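Local coordinates for PHD finger protein 3 (Homo sapiens, PDB 6IC9) that reads the phosphorylated C-terminal domain of RNA polymerase II through its SPOC domain and thereby regulates neuronal gene expression, at residues E43-P57 / Y97-M111. Sequence-based numbering, arbitrary orientation.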
loop_
_atom_site.group_PDB
_atom_site.type_symbol
_atom_site.label_atom_id
_atom_site.label_comp_id
_atom_site.label_asym_id
_atom_site.label_seq_id
_atom_site.Cartn_x
_atom_site.Cartn_y
_atom_site.Cartn_z
ATOM N N GLU A 43 -7.532 13.569 0.571
ATOM C CA GLU A 43 -6.752 14.733 0.144
ATOM C C GLU A 43 -5.278 14.429 -0.009
ATOM O O GLU A 43 -4.566 15.170 -0.688
ATOM C CB GLU A 43 -6.900 15.877 1.173
ATOM C CG GLU A 43 -8.320 16.074 1.603
ATOM C CD GLU A 43 -8.453 16.751 2.961
ATOM O OE1 GLU A 43 -7.526 17.473 3.400
ATOM O OE2 GLU A 43 -9.504 16.534 3.585
ATOM N N ASP A 44 -4.804 13.365 0.605
ATOM C CA ASP A 44 -3.381 13.082 0.665
ATOM C C ASP A 44 -2.909 12.099 -0.404
ATOM O O ASP A 44 -1.704 11.860 -0.503
ATOM C CB ASP A 44 -3.043 12.485 2.042
ATOM C CG ASP A 44 -3.020 13.529 3.161
ATOM O OD1 ASP A 44 -3.094 14.740 2.850
ATOM O OD2 ASP A 44 -2.917 13.111 4.347
ATOM N N LEU A 45 -3.831 11.468 -1.148
ATOM C CA LEU A 45 -3.428 10.542 -2.205
ATOM C C LEU A 45 -3.671 11.196 -3.556
ATOM O O LEU A 45 -4.707 11.860 -3.738
ATOM C CB LEU A 45 -4.212 9.227 -2.118
ATOM C CG LEU A 45 -3.846 8.402 -0.871
ATOM C CD1 LEU A 45 -4.853 7.332 -0.678
ATOM C CD2 LEU A 45 -2.399 7.812 -0.933
ATOM N N PRO A 46 -2.721 11.078 -4.486
ATOM C CA PRO A 46 -2.916 11.647 -5.832
ATOM C C PRO A 46 -4.037 10.924 -6.574
ATOM O O PRO A 46 -4.531 9.868 -6.148
ATOM C CB PRO A 46 -1.563 11.433 -6.512
ATOM C CG PRO A 46 -1.043 10.115 -5.846
ATOM C CD PRO A 46 -1.538 10.192 -4.392
ATOM N N ASP A 47 -4.448 11.518 -7.723
ATOM C CA ASP A 47 -5.417 10.851 -8.603
ATOM C C ASP A 47 -4.914 9.487 -9.088
ATOM O O ASP A 47 -5.707 8.588 -9.365
ATOM C CB ASP A 47 -5.695 11.734 -9.861
ATOM C CG ASP A 47 -6.593 12.924 -9.578
ATOM O OD1 ASP A 47 -7.071 13.086 -8.450
ATOM O OD2 ASP A 47 -6.830 13.709 -10.532
ATOM N N SER A 48 -3.623 9.373 -9.344
ATOM C CA SER A 48 -3.010 8.164 -9.867
ATOM C C SER A 48 -1.755 7.933 -9.058
ATOM O O SER A 48 -0.868 8.783 -9.058
ATOM C CB SER A 48 -2.662 8.290 -11.350
ATOM O OG SER A 48 -1.988 7.112 -11.753
ATOM N N ILE A 49 -1.714 6.820 -8.323
ATOM C CA ILE A 49 -0.515 6.414 -7.599
ATOM C C ILE A 49 0.432 5.766 -8.587
ATOM O O ILE A 49 0.104 4.715 -9.149
ATOM C CB ILE A 49 -0.856 5.420 -6.483
ATOM C CG1 ILE A 49 -1.790 6.063 -5.479
ATOM C CG2 ILE A 49 0.477 4.858 -5.845
ATOM C CD1 ILE A 49 -2.365 5.074 -4.470
ATOM N N GLN A 50 1.608 6.383 -8.795
ATOM C CA GLN A 50 2.608 5.893 -9.743
ATOM C C GLN A 50 3.532 4.928 -9.030
ATOM O O GLN A 50 4.245 5.323 -8.114
ATOM C CB GLN A 50 3.461 7.032 -10.310
ATOM C CG GLN A 50 2.631 8.052 -11.072
ATOM C CD GLN A 50 1.951 7.455 -12.305
ATOM O OE1 GLN A 50 2.532 6.617 -13.050
ATOM N NE2 GLN A 50 0.711 7.878 -12.527
ATOM N N VAL A 51 3.532 3.678 -9.447
ATOM C CA VAL A 51 4.436 2.714 -8.814
ATOM C C VAL A 51 5.794 2.812 -9.512
ATOM O O VAL A 51 5.920 2.491 -10.704
ATOM C CB VAL A 51 3.861 1.300 -8.897
ATOM C CG1 VAL A 51 4.789 0.306 -8.170
ATOM C CG2 VAL A 51 2.437 1.285 -8.355
ATOM N N GLY A 52 6.779 3.318 -8.798
ATOM C CA GLY A 52 8.099 3.620 -9.301
ATOM C C GLY A 52 9.130 2.546 -9.165
ATOM O O GLY A 52 10.230 2.688 -9.700
ATOM N N GLY A 53 8.854 1.490 -8.415
ATOM C CA GLY A 53 9.892 0.509 -8.191
ATOM C C GLY A 53 9.457 -0.549 -7.211
ATOM O O GLY A 53 8.284 -0.630 -6.810
ATOM N N ARG A 54 10.419 -1.356 -6.831
ATOM C CA ARG A 54 10.122 -2.470 -5.957
ATOM C C ARG A 54 11.169 -2.554 -4.867
ATOM O O ARG A 54 12.303 -2.057 -5.002
ATOM C CB ARG A 54 10.049 -3.777 -6.743
ATOM C CG ARG A 54 11.324 -4.074 -7.468
ATOM C CD ARG A 54 11.166 -5.136 -8.561
ATOM N NE ARG A 54 12.484 -5.420 -9.130
ATOM C CZ ARG A 54 12.688 -6.110 -10.251
ATOM N NH1 ARG A 54 11.660 -6.585 -10.947
ATOM N NH2 ARG A 54 13.934 -6.353 -10.665
ATOM N N ILE A 55 10.790 -3.188 -3.767
ATOM C CA ILE A 55 11.653 -3.164 -2.592
ATOM C C ILE A 55 11.473 -4.472 -1.823
ATOM O O ILE A 55 10.391 -5.062 -1.815
ATOM C CB ILE A 55 11.307 -1.907 -1.737
ATOM C CG1 ILE A 55 12.355 -1.653 -0.627
ATOM C CG2 ILE A 55 9.855 -1.990 -1.168
ATOM C CD1 ILE A 55 12.127 -0.264 0.115
ATOM N N SER A 56 12.538 -4.920 -1.152
ATOM C CA SER A 56 12.472 -6.135 -0.355
ATOM C C SER A 56 11.574 -5.942 0.871
ATOM O O SER A 56 11.606 -4.883 1.500
ATOM C CB SER A 56 13.883 -6.514 0.063
ATOM O OG SER A 56 13.848 -7.148 1.307
ATOM N N PRO A 57 10.738 -6.922 1.214
ATOM C CA PRO A 57 9.865 -6.755 2.390
ATOM C C PRO A 57 10.637 -6.540 3.685
ATOM O O PRO A 57 10.221 -5.736 4.515
ATOM C CB PRO A 57 9.059 -8.067 2.423
ATOM C CG PRO A 57 9.002 -8.468 0.945
ATOM C CD PRO A 57 10.382 -8.107 0.408
ATOM N N TYR A 97 2.569 -9.778 -10.074
ATOM C CA TYR A 97 3.900 -9.214 -10.299
ATOM C C TYR A 97 4.699 -9.221 -9.009
ATOM O O TYR A 97 5.846 -9.691 -8.961
ATOM C CB TYR A 97 3.776 -7.770 -10.844
ATOM C CG TYR A 97 5.152 -7.155 -11.012
ATOM C CD1 TYR A 97 5.802 -7.236 -12.215
ATOM C CD2 TYR A 97 5.817 -6.540 -9.921
ATOM C CE1 TYR A 97 7.080 -6.730 -12.370
ATOM C CE2 TYR A 97 7.104 -6.056 -10.050
ATOM C CZ TYR A 97 7.719 -6.136 -11.296
ATOM O OH TYR A 97 9.001 -5.643 -11.420
ATOM N N PHE A 98 4.122 -8.643 -7.952
ATOM C CA PHE A 98 4.854 -8.515 -6.699
ATOM C C PHE A 98 4.834 -9.809 -5.902
ATOM O O PHE A 98 5.812 -10.128 -5.192
ATOM C CB PHE A 98 4.251 -7.374 -5.845
ATOM C CG PHE A 98 4.603 -6.033 -6.374
ATOM C CD1 PHE A 98 5.923 -5.616 -6.333
ATOM C CD2 PHE A 98 3.656 -5.252 -7.036
ATOM C CE1 PHE A 98 6.303 -4.400 -6.887
ATOM C CE2 PHE A 98 4.032 -4.016 -7.587
ATOM C CZ PHE A 98 5.366 -3.611 -7.525
ATOM N N SER A 99 3.720 -10.561 -5.955
ATOM C CA SER A 99 3.669 -11.804 -5.182
ATOM C C SER A 99 4.726 -12.783 -5.659
ATOM O O SER A 99 5.424 -13.400 -4.845
ATOM C CB SER A 99 2.284 -12.449 -5.314
ATOM O OG SER A 99 2.199 -13.545 -4.435
ATOM N N SER A 100 4.865 -12.920 -6.978
ATOM C CA SER A 100 5.793 -13.902 -7.549
ATOM C C SER A 100 7.240 -13.557 -7.221
ATOM O O SER A 100 8.042 -14.445 -6.907
ATOM C CB SER A 100 5.590 -13.992 -9.078
ATOM O OG SER A 100 5.860 -12.759 -9.770
ATOM N N ARG A 101 7.572 -12.276 -7.218
ATOM C CA ARG A 101 8.915 -11.787 -6.916
ATOM C C ARG A 101 9.198 -11.565 -5.429
ATOM O O ARG A 101 10.359 -11.279 -5.072
ATOM C CB ARG A 101 9.140 -10.481 -7.700
ATOM C CG ARG A 101 9.048 -10.661 -9.223
ATOM C CD ARG A 101 9.057 -9.346 -9.993
ATOM N NE ARG A 101 9.102 -9.519 -11.439
ATOM C CZ ARG A 101 8.098 -9.958 -12.175
ATOM N NH1 ARG A 101 6.923 -10.282 -11.603
ATOM N NH2 ARG A 101 8.259 -10.052 -13.479
ATOM N N LYS A 102 8.213 -11.754 -4.549
ATOM C CA LYS A 102 8.364 -11.510 -3.119
ATOM C C LYS A 102 8.936 -10.116 -2.906
ATOM O O LYS A 102 9.981 -9.926 -2.273
ATOM C CB LYS A 102 9.241 -12.578 -2.451
ATOM C CG LYS A 102 8.699 -13.994 -2.658
ATOM C CD LYS A 102 9.697 -15.049 -2.151
ATOM C CE LYS A 102 9.140 -16.460 -2.370
ATOM N NZ LYS A 102 7.881 -16.623 -1.584
ATOM N N ARG A 103 8.261 -9.136 -3.513
ATOM C CA ARG A 103 8.643 -7.742 -3.365
ATOM C C ARG A 103 7.398 -6.968 -2.973
ATOM O O ARG A 103 6.268 -7.437 -3.148
ATOM C CB ARG A 103 9.240 -7.156 -4.684
ATOM C CG ARG A 103 10.605 -7.805 -5.115
ATOM C CD ARG A 103 11.716 -7.429 -4.141
ATOM N NE ARG A 103 13.031 -7.929 -4.561
ATOM C CZ ARG A 103 13.520 -9.116 -4.201
ATOM N NH1 ARG A 103 12.789 -9.928 -3.464
ATOM N NH2 ARG A 103 14.724 -9.516 -4.602
ATOM N N TYR A 104 7.629 -5.758 -2.487
ATOM C CA TYR A 104 6.582 -4.757 -2.378
ATOM C C TYR A 104 6.792 -3.680 -3.443
ATOM O O TYR A 104 7.911 -3.437 -3.909
ATOM C CB TYR A 104 6.574 -4.090 -0.983
ATOM C CG TYR A 104 6.295 -5.021 0.191
ATOM C CD1 TYR A 104 5.732 -6.322 -0.001
ATOM C CD2 TYR A 104 6.579 -4.608 1.499
ATOM C CE1 TYR A 104 5.513 -7.180 1.087
ATOM C CE2 TYR A 104 6.331 -5.472 2.592
ATOM C CZ TYR A 104 5.800 -6.744 2.366
ATOM O OH TYR A 104 5.544 -7.593 3.428
ATOM N N GLY A 105 5.718 -2.981 -3.786
ATOM C CA GLY A 105 5.826 -1.828 -4.689
ATOM C C GLY A 105 6.117 -0.556 -3.900
ATOM O O GLY A 105 5.674 -0.404 -2.752
ATOM N N VAL A 106 6.796 0.395 -4.548
ATOM C CA VAL A 106 7.106 1.709 -3.957
ATOM C C VAL A 106 6.422 2.800 -4.771
ATOM O O VAL A 106 6.651 2.901 -5.987
ATOM C CB VAL A 106 8.623 1.963 -3.914
ATOM C CG1 VAL A 106 8.888 3.285 -3.153
ATOM C CG2 VAL A 106 9.334 0.771 -3.209
ATOM N N ALA A 107 5.581 3.616 -4.112
ATOM C CA ALA A 107 4.976 4.762 -4.795
ATOM C C ALA A 107 6.026 5.844 -5.023
ATOM O O ALA A 107 6.846 6.140 -4.144
ATOM C CB ALA A 107 3.789 5.351 -3.980
ATOM N N ALA A 108 5.987 6.465 -6.207
ATOM C CA ALA A 108 7.016 7.438 -6.559
ATOM C C ALA A 108 6.517 8.889 -6.652
ATOM O O ALA A 108 7.328 9.780 -6.923
ATOM C CB ALA A 108 7.666 7.041 -7.891
ATOM N N ASN A 109 5.234 9.155 -6.474
ATOM C CA ASN A 109 4.674 10.508 -6.653
ATOM C C ASN A 109 3.860 10.907 -5.436
ATOM O O ASN A 109 2.725 11.385 -5.534
ATOM C CB ASN A 109 3.817 10.618 -7.930
ATOM C CG ASN A 109 2.529 9.783 -7.850
ATOM O OD1 ASN A 109 2.514 8.714 -7.202
ATOM N ND2 ASN A 109 1.447 10.268 -8.502
ATOM N N ASN A 110 4.441 10.726 -4.252
ATOM C CA ASN A 110 3.694 10.970 -3.022
ATOM C C ASN A 110 3.317 12.442 -2.873
ATOM O O ASN A 110 4.046 13.346 -3.284
ATOM C CB ASN A 110 4.526 10.539 -1.802
ATOM C CG ASN A 110 4.780 9.035 -1.793
ATOM O OD1 ASN A 110 3.942 8.287 -2.312
ATOM N ND2 ASN A 110 5.938 8.586 -1.245
ATOM N N MET A 111 2.204 12.676 -2.206
ATOM C CA MET A 111 1.917 14.062 -1.895
ATOM C C MET A 111 2.631 14.473 -0.616
ATOM O O MET A 111 3.231 13.651 0.100
ATOM C CB MET A 111 0.408 14.283 -1.820
ATOM C CG MET A 111 -0.114 14.540 -3.264
ATOM S SD MET A 111 -1.872 14.500 -3.452
ATOM C CE MET A 111 -2.358 16.093 -2.749
HETATM O O HOH W 1 0.561 10.642 -1.686
#
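Tyr97 OH accepts a bent hydrogen bond from Arg54 NH1 (2.9 Å), with the hydroxyl tilted somewhat out of the guanidinium plane. Arg54 CB lies at the edge of the Phe98 ring, 3.8 Å from CE1; beyond it the chain runs extended (chi3 -176°) and carries NH1 to the hydroxyl. Arg54 NH2 bonds a modified side chain of the bound CTD peptide, which Tyr97 also touches, consistent with Tyr97 helping to position the guanidinium. After the Schellman turn at Lys102, Tyr104 and Ile55 exchange two backbone hydrogen bonds. The Tyr104 ring receives Pro57 CB over one face, a CH-pi contact 3.9 Å from the centroid, while its hydroxyl pairs with Trp61. Val106 CG2 presses tightly on Ile55 CG2 at 3.5 Å; Val106 N donates to Gly53 O, and Val106 O accepts from Gly52 N. Past Ala108, the Asn109 side chain continues the pairing: ND2 gives an in-plane bond to Ser48 O (2.8 Å), and OD1 takes Gln50 N from above its carbonyl plane. Met111 lays SD against Pro46 N at 3.7 Å, and one water bridges Met111 N to Asp44 O. Two glycines opposite one valine make a classic beta bulge, here within the SPOC domain's peptide-binding surface.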